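Local coordinates for protein transcriptional regulator (Enterococcus faecalis, PDB 3QFI) that is of unconfirmed function, though named a transcriptional regulator; it belongs to the LytR-CpsA-Psr family and folds as a mixed alpha/beta protein, at residues 45-50 against 97-102; 60-65 against 93-98. One frame throughout, in Å; residues are numbered along the deposited sequence.

Contact 1 of 2, residues 45-50 against 97-102; sequences TMVVTI and ELLDIP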
loop_
_atom_site.group_PDB
_atom_site.type_symbol
_atom_site.label_atom_id
_atom_site.label_comp_id
_atom_site.label_asym_id
_atom_site.label_seq_id
_atom_site.Cartn_x
_atom_site.Cartn_y
_atom_site.Cartn_z
ATOM N N THR A 45 -3.253 -3.541 -1.713
ATOM C CA THR A 45 -2.362 -3.660 -0.573
ATOM C C THR A 45 -1.195 -2.718 -0.752
ATOM O O THR A 45 -0.477 -2.791 -1.746
ATOM C CB THR A 45 -1.834 -5.092 -0.478
ATOM O OG1 THR A 45 -2.942 -5.986 -0.336
ATOM C CG2 THR A 45 -0.884 -5.250 0.703
ATOM N N MET A 46 -0.991 -1.849 0.226
ATOM C CA MET A 46 0.089 -0.877 0.153
ATOM C C MET A 46 0.882 -0.817 1.463
ATOM O O MET A 46 0.406 -1.267 2.508
ATOM C CB MET A 46 -0.510 0.500 -0.161
ATOM C CG MET A 46 0.483 1.604 -0.487
ATOM S SD MET A 46 -0.340 3.234 -0.673
ATOM C CE MET A 46 -1.479 2.941 -2.075
ATOM N N VAL A 47 2.098 -0.277 1.392
ATOM C CA VAL A 47 2.943 -0.117 2.566
ATOM C C VAL A 47 3.531 1.281 2.570
ATOM O O VAL A 47 3.986 1.779 1.539
ATOM C CB VAL A 47 4.102 -1.122 2.602
ATOM C CG1 VAL A 47 4.954 -0.865 3.837
ATOM C CG2 VAL A 47 3.564 -2.548 2.626
ATOM N N VAL A 48 3.506 1.918 3.735
ATOM C CA VAL A 48 4.034 3.272 3.877
ATOM C C VAL A 48 5.027 3.322 5.030
ATOM O O VAL A 48 4.792 2.722 6.080
ATOM C CB VAL A 48 2.895 4.297 4.155
ATOM C CG1 VAL A 48 3.478 5.680 4.419
ATOM C CG2 VAL A 48 1.951 4.348 2.977
ATOM N N THR A 49 6.150 4.007 4.826
ATOM C CA THR A 49 7.142 4.152 5.889
ATOM C C THR A 49 7.230 5.624 6.276
ATOM O O THR A 49 7.444 6.496 5.430
ATOM C CB THR A 49 8.559 3.651 5.481
ATOM O OG1 THR A 49 8.981 4.286 4.268
ATOM C CG2 THR A 49 8.561 2.139 5.312
ATOM N N ILE A 50 7.033 5.890 7.561
ATOM C CA ILE A 50 7.078 7.241 8.086
ATOM C C ILE A 50 8.442 7.417 8.748
ATOM O O ILE A 50 8.740 6.772 9.757
ATOM C CB ILE A 50 5.935 7.454 9.121
ATOM C CG1 ILE A 50 4.622 6.901 8.555
ATOM C CG2 ILE A 50 5.762 8.942 9.452
ATOM C CD1 ILE A 50 4.185 7.553 7.264
ATOM N N GLU A 97 7.587 -10.628 5.538
ATOM C CA GLU A 97 8.642 -11.512 5.044
ATOM C C GLU A 97 9.079 -11.057 3.651
ATOM O O GLU A 97 10.252 -11.133 3.305
ATOM C CB GLU A 97 8.155 -12.969 4.977
ATOM C CG GLU A 97 8.201 -13.747 6.299
ATOM C CD GLU A 97 9.621 -13.937 6.850
ATOM O OE1 GLU A 97 10.194 -12.965 7.398
ATOM O OE2 GLU A 97 10.163 -15.063 6.733
ATOM N N LEU A 98 8.128 -10.582 2.857
ATOM C CA LEU A 98 8.409 -10.118 1.506
ATOM C C LEU A 98 9.313 -8.887 1.505
ATOM O O LEU A 98 10.305 -8.847 0.798
ATOM C CB LEU A 98 7.095 -9.791 0.773
ATOM C CG LEU A 98 7.198 -9.177 -0.636
ATOM C CD1 LEU A 98 8.019 -10.085 -1.537
ATOM C CD2 LEU A 98 5.812 -8.991 -1.216
ATOM N N LEU A 99 8.973 -7.894 2.312
ATOM C CA LEU A 99 9.750 -6.666 2.368
ATOM C C LEU A 99 10.862 -6.721 3.405
ATOM O O LEU A 99 11.631 -5.779 3.557
ATOM C CB LEU A 99 8.829 -5.491 2.682
ATOM C CG LEU A 99 7.621 -5.400 1.757
ATOM C CD1 LEU A 99 6.727 -4.261 2.219
ATOM C CD2 LEU A 99 8.077 -5.195 0.314
ATOM N N ASP A 100 10.936 -7.831 4.117
ATOM C CA ASP A 100 11.930 -8.009 5.158
ATOM C C ASP A 100 11.947 -6.817 6.095
ATOM O O ASP A 100 13.014 -6.306 6.443
ATOM C CB ASP A 100 13.330 -8.218 4.581
ATOM C CG ASP A 100 14.339 -8.614 5.656
ATOM O OD1 ASP A 100 14.038 -9.540 6.441
ATOM O OD2 ASP A 100 15.425 -8.005 5.716
ATOM N N ILE A 101 10.761 -6.370 6.492
ATOM C CA ILE A 101 10.645 -5.257 7.417
ATOM C C ILE A 101 9.535 -5.505 8.408
ATOM O O ILE A 101 8.695 -6.365 8.221
ATOM C CB ILE A 101 10.327 -3.891 6.717
ATOM C CG1 ILE A 101 9.028 -3.992 5.918
ATOM C CG2 ILE A 101 11.485 -3.469 5.821
ATOM C CD1 ILE A 101 8.497 -2.634 5.492
ATOM N N PRO A 102 9.542 -4.766 9.512
ATOM C CA PRO A 102 8.453 -5.000 10.459
ATOM C C PRO A 102 7.273 -4.092 10.070
ATOM O O PRO A 102 7.472 -2.965 9.607
ATOM C CB PRO A 102 9.077 -4.618 11.801
ATOM C CG PRO A 102 9.978 -3.475 11.419
ATOM C CD PRO A 102 10.629 -3.986 10.132
#

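Contact 2 of 2, residues 60-65 against 93-98; sequences ISLDRD and NTVQEL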
loop_
_atom_site.group_PDB
_atom_site.type_symbol
_atom_site.label_atom_id
_atom_site.label_comp_id
_atom_site.label_asym_id
_atom_site.label_seq_id
_atom_site.Cartn_x
_atom_site.Cartn_y
_atom_site.Cartn_z
ATOM N N ILE A 60 4.387 2.069 -1.036
ATOM C CA ILE A 60 4.814 0.889 -1.752
ATOM C C ILE A 60 3.600 0.064 -2.132
ATOM O O ILE A 60 2.933 -0.509 -1.282
ATOM C CB ILE A 60 5.787 0.039 -0.866
ATOM C CG1 ILE A 60 7.154 -0.073 -1.523
ATOM C CG2 ILE A 60 5.247 -1.354 -0.661
ATOM C CD1 ILE A 60 7.159 -0.867 -2.810
ATOM N N SER A 61 3.303 0.037 -3.419
ATOM C CA SER A 61 2.192 -0.737 -3.928
ATOM C C SER A 61 2.660 -2.176 -4.071
ATOM O O SER A 61 3.775 -2.422 -4.552
ATOM C CB SER A 61 1.792 -0.239 -5.310
ATOM O OG SER A 61 1.244 1.064 -5.268
ATOM N N LEU A 62 1.827 -3.124 -3.657
ATOM C CA LEU A 62 2.167 -4.537 -3.812
ATOM C C LEU A 62 1.184 -5.160 -4.806
ATOM O O LEU A 62 -0.022 -5.194 -4.559
ATOM C CB LEU A 62 2.081 -5.265 -2.469
ATOM C CG LEU A 62 3.130 -4.807 -1.452
ATOM C CD1 LEU A 62 2.774 -5.285 -0.064
ATOM C CD2 LEU A 62 4.488 -5.330 -1.881
ATOM N N ASP A 63 1.700 -5.634 -5.933
ATOM C CA ASP A 63 0.863 -6.269 -6.949
ATOM C C ASP A 63 0.295 -7.564 -6.368
ATOM O O ASP A 63 0.994 -8.286 -5.665
ATOM C CB ASP A 63 1.687 -6.579 -8.204
ATOM C CG ASP A 63 0.836 -7.096 -9.352
ATOM O OD1 ASP A 63 0.198 -8.169 -9.219
ATOM O OD2 ASP A 63 0.807 -6.427 -10.404
ATOM N N ARG A 64 -0.970 -7.846 -6.663
ATOM C CA ARG A 64 -1.635 -9.040 -6.161
ATOM C C ARG A 64 -1.094 -10.329 -6.770
ATOM O O ARG A 64 -1.236 -11.412 -6.195
ATOM C CB ARG A 64 -3.147 -8.950 -6.420
ATOM C CG ARG A 64 -3.555 -8.977 -7.903
ATOM C CD ARG A 64 -5.077 -8.840 -8.097
ATOM N NE ARG A 64 -5.546 -7.529 -7.645
ATOM C CZ ARG A 64 -6.800 -7.080 -7.736
ATOM N NH1 ARG A 64 -7.763 -7.829 -8.267
ATOM N NH2 ARG A 64 -7.086 -5.861 -7.294
ATOM N N ASP A 65 -0.476 -10.226 -7.935
ATOM C CA ASP A 65 0.049 -11.418 -8.582
ATOM C C ASP A 65 1.469 -11.769 -8.144
ATOM O O ASP A 65 2.072 -12.706 -8.660
ATOM C CB ASP A 65 -0.008 -11.236 -10.097
ATOM C CG ASP A 65 -1.423 -10.998 -10.598
ATOM O OD1 ASP A 65 -1.604 -10.156 -11.508
ATOM O OD2 ASP A 65 -2.355 -11.666 -10.086
ATOM N N ASN A 93 1.910 -10.769 8.103
ATOM C CA ASN A 93 3.103 -11.604 8.175
ATOM C C ASN A 93 3.766 -11.821 6.813
ATOM O O ASN A 93 4.969 -11.636 6.688
ATOM C CB ASN A 93 2.772 -12.952 8.831
ATOM C CG ASN A 93 2.576 -12.835 10.339
ATOM O OD1 ASN A 93 2.486 -13.835 11.045
ATOM N ND2 ASN A 93 2.512 -11.610 10.832
ATOM N N THR A 94 2.971 -12.196 5.812
ATOM C CA THR A 94 3.437 -12.442 4.447
ATOM C C THR A 94 4.166 -11.227 3.886
ATOM O O THR A 94 5.237 -11.352 3.288
ATOM C CB THR A 94 2.234 -12.829 3.531
ATOM O OG1 THR A 94 1.893 -14.198 3.765
ATOM C CG2 THR A 94 2.552 -12.629 2.054
ATOM N N VAL A 95 3.587 -10.050 4.075
ATOM C CA VAL A 95 4.229 -8.833 3.616
ATOM C C VAL A 95 5.520 -8.577 4.430
ATOM O O VAL A 95 6.520 -8.152 3.855
ATOM C CB VAL A 95 3.265 -7.621 3.725
ATOM C CG1 VAL A 95 3.994 -6.344 3.374
ATOM C CG2 VAL A 95 2.077 -7.809 2.769
ATOM N N GLN A 96 5.500 -8.845 5.746
ATOM C CA GLN A 96 6.676 -8.652 6.617
ATOM C C GLN A 96 7.865 -9.495 6.177
ATOM O O GLN A 96 9.015 -9.140 6.442
ATOM C CB GLN A 96 6.385 -9.003 8.089
ATOM C CG GLN A 96 5.743 -7.905 8.961
ATOM C CD GLN A 96 5.815 -8.207 10.476
ATOM O OE1 GLN A 96 5.557 -9.330 10.915
ATOM N NE2 GLN A 96 6.144 -7.192 11.271
ATOM N N GLU A 97 7.587 -10.628 5.538
ATOM C CA GLU A 97 8.642 -11.512 5.044
ATOM C C GLU A 97 9.079 -11.057 3.651
ATOM O O GLU A 97 10.252 -11.133 3.305
ATOM C CB GLU A 97 8.155 -12.969 4.977
ATOM C CG GLU A 97 8.201 -13.747 6.299
ATOM C CD GLU A 97 9.621 -13.937 6.850
ATOM O OE1 GLU A 97 10.194 -12.965 7.398
ATOM O OE2 GLU A 97 10.163 -15.063 6.733
ATOM N N LEU A 98 8.128 -10.582 2.857
ATOM C CA LEU A 98 8.409 -10.118 1.506
ATOM C C LEU A 98 9.313 -8.887 1.505
ATOM O O LEU A 98 10.305 -8.847 0.798
ATOM C CB LEU A 98 7.095 -9.791 0.773
ATOM C CG LEU A 98 7.198 -9.177 -0.636
ATOM C CD1 LEU A 98 8.019 -10.085 -1.537
ATOM C CD2 LEU A 98 5.812 -8.991 -1.216
#

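Contact 1 of 2, residues 45-50 against 97-102
Val47 and Leu99 meet tip to tip because each side chain is aimed at the other: in Val47 CG1 lies anti to the backbone N, with CG2 beside that N, while Leu99 swings CG anti to its carbonyl carbon and then runs extended to CD1 (chi2 176°). The result is a typical layer of alpha/beta packing, in which Leu99 and Ile101, where the chain leaves helix 80-98, pack against one face of the mixed sheet at its inner strand 44-51. CD1 of Leu99 comes to 3.6 Å from CG2 of Val47, and its distance to Val47 CB is 4.1 Å, so the leucine methyl meets the end of the valine fork, nearest CG2, with CB and CG1 just behind. CG1 of the valine, 4.2 Å from Leu99 CD1, also extends the contact to a second neighbour. Ile101 brings CD1 to 4.3 Å from Val47 CG1, a looser contact. Val47 is thus shared between two residues of the segment 97-102.

Between these two comes Asp100, the first residue to leave helical geometry, with a positive phi of 50°. The break turns the chain so that Leu99 and Ile101 both direct their side chains at the sheet, while Asp100 is directed elsewhere. Its carboxylate OD2 is hydrogen-bonded to His268 ND1; separately, its backbone O is bonded to Arg260 NH1. Helix 249-262 adds Leu259 next to Ile101, which ties this turn to a second helix.

All three touching residues are buried, and what joins them is purely apolar. Two residues beyond Val47 on the same face of the strand, Thr49 stands further back, its CG2 methyl stopping 4.8 Å from Ile101 CD1.

Contact 2 of 2, residues 60-65 against 93-98
Apolar contacts carry this pairing, and Leu62 makes all of them on the strand side. Its two methyls part between two residues that lie one helical turn apart, Val95 and Leu98. The side chains of Leu62 and Val95 cross obliquely, and CD1 of Leu62 sits against both prongs of the valine, 3.8 Å from its CG1 and 3.9 Å from its CG2. CD2 goes to the other neighbour and lies 3.9 Å from Leu98 CD2, the two leucines passing each other in opposite directions. Leu98 gets there with CG anti to the backbone N (chi1 175°), a setting that carries its branch out from the helix toward the strand. Val47 of strand 44-51 also touches both Leu62 and Val95, which closes the cluster from the neighbouring strand.

The hydrogen bonds of the two segments do not link them to each other. In the helix, Leu98 N donates to Thr94 O at 3.0 Å, the regular pattern of the turn that sets Val95 and Leu98 on one side, and Ser61 OG is bonded to Arg174. Beyond Leu62 the chain bends, and Asp63 OD1 faces Asp65 N as in an Asx turn, although the modelled bond is too short for its length to be trusted.

Charged residues 63-65 follow Leu62 in the chain: Asp65 forms a salt bridge with Lys78, and the guanidinium of Arg64 comes close to those of Arg159 and Arg169. A strand leucine set against i and i+3 positions of a helix is ordinary helix-on-sheet packing in the alpha/beta core of this LytR-CpsA-Psr family domain.

How the contacts relate
Both contacts belong to the buried core and reach one face of the mixed sheet, each at a different but adjacent strand. Contact 2 packs helix 80-98 on the sheet through its last turns, while contact 1 continues with Leu99 and Ile101, where the chain leaves that helix. The strands are themselves joined antiparallel: Val47 N lies 2.8 Å from Ile60 O and Thr45 O 3.0 Å from Leu62 N, both probable hydrogen bonds. Both interfaces are apolar. Their surroundings differ: in contact 1 Asp100 stands between the two touching residues, whereas in contact 2 Asp63, Arg64 and Asp65 come after Leu62.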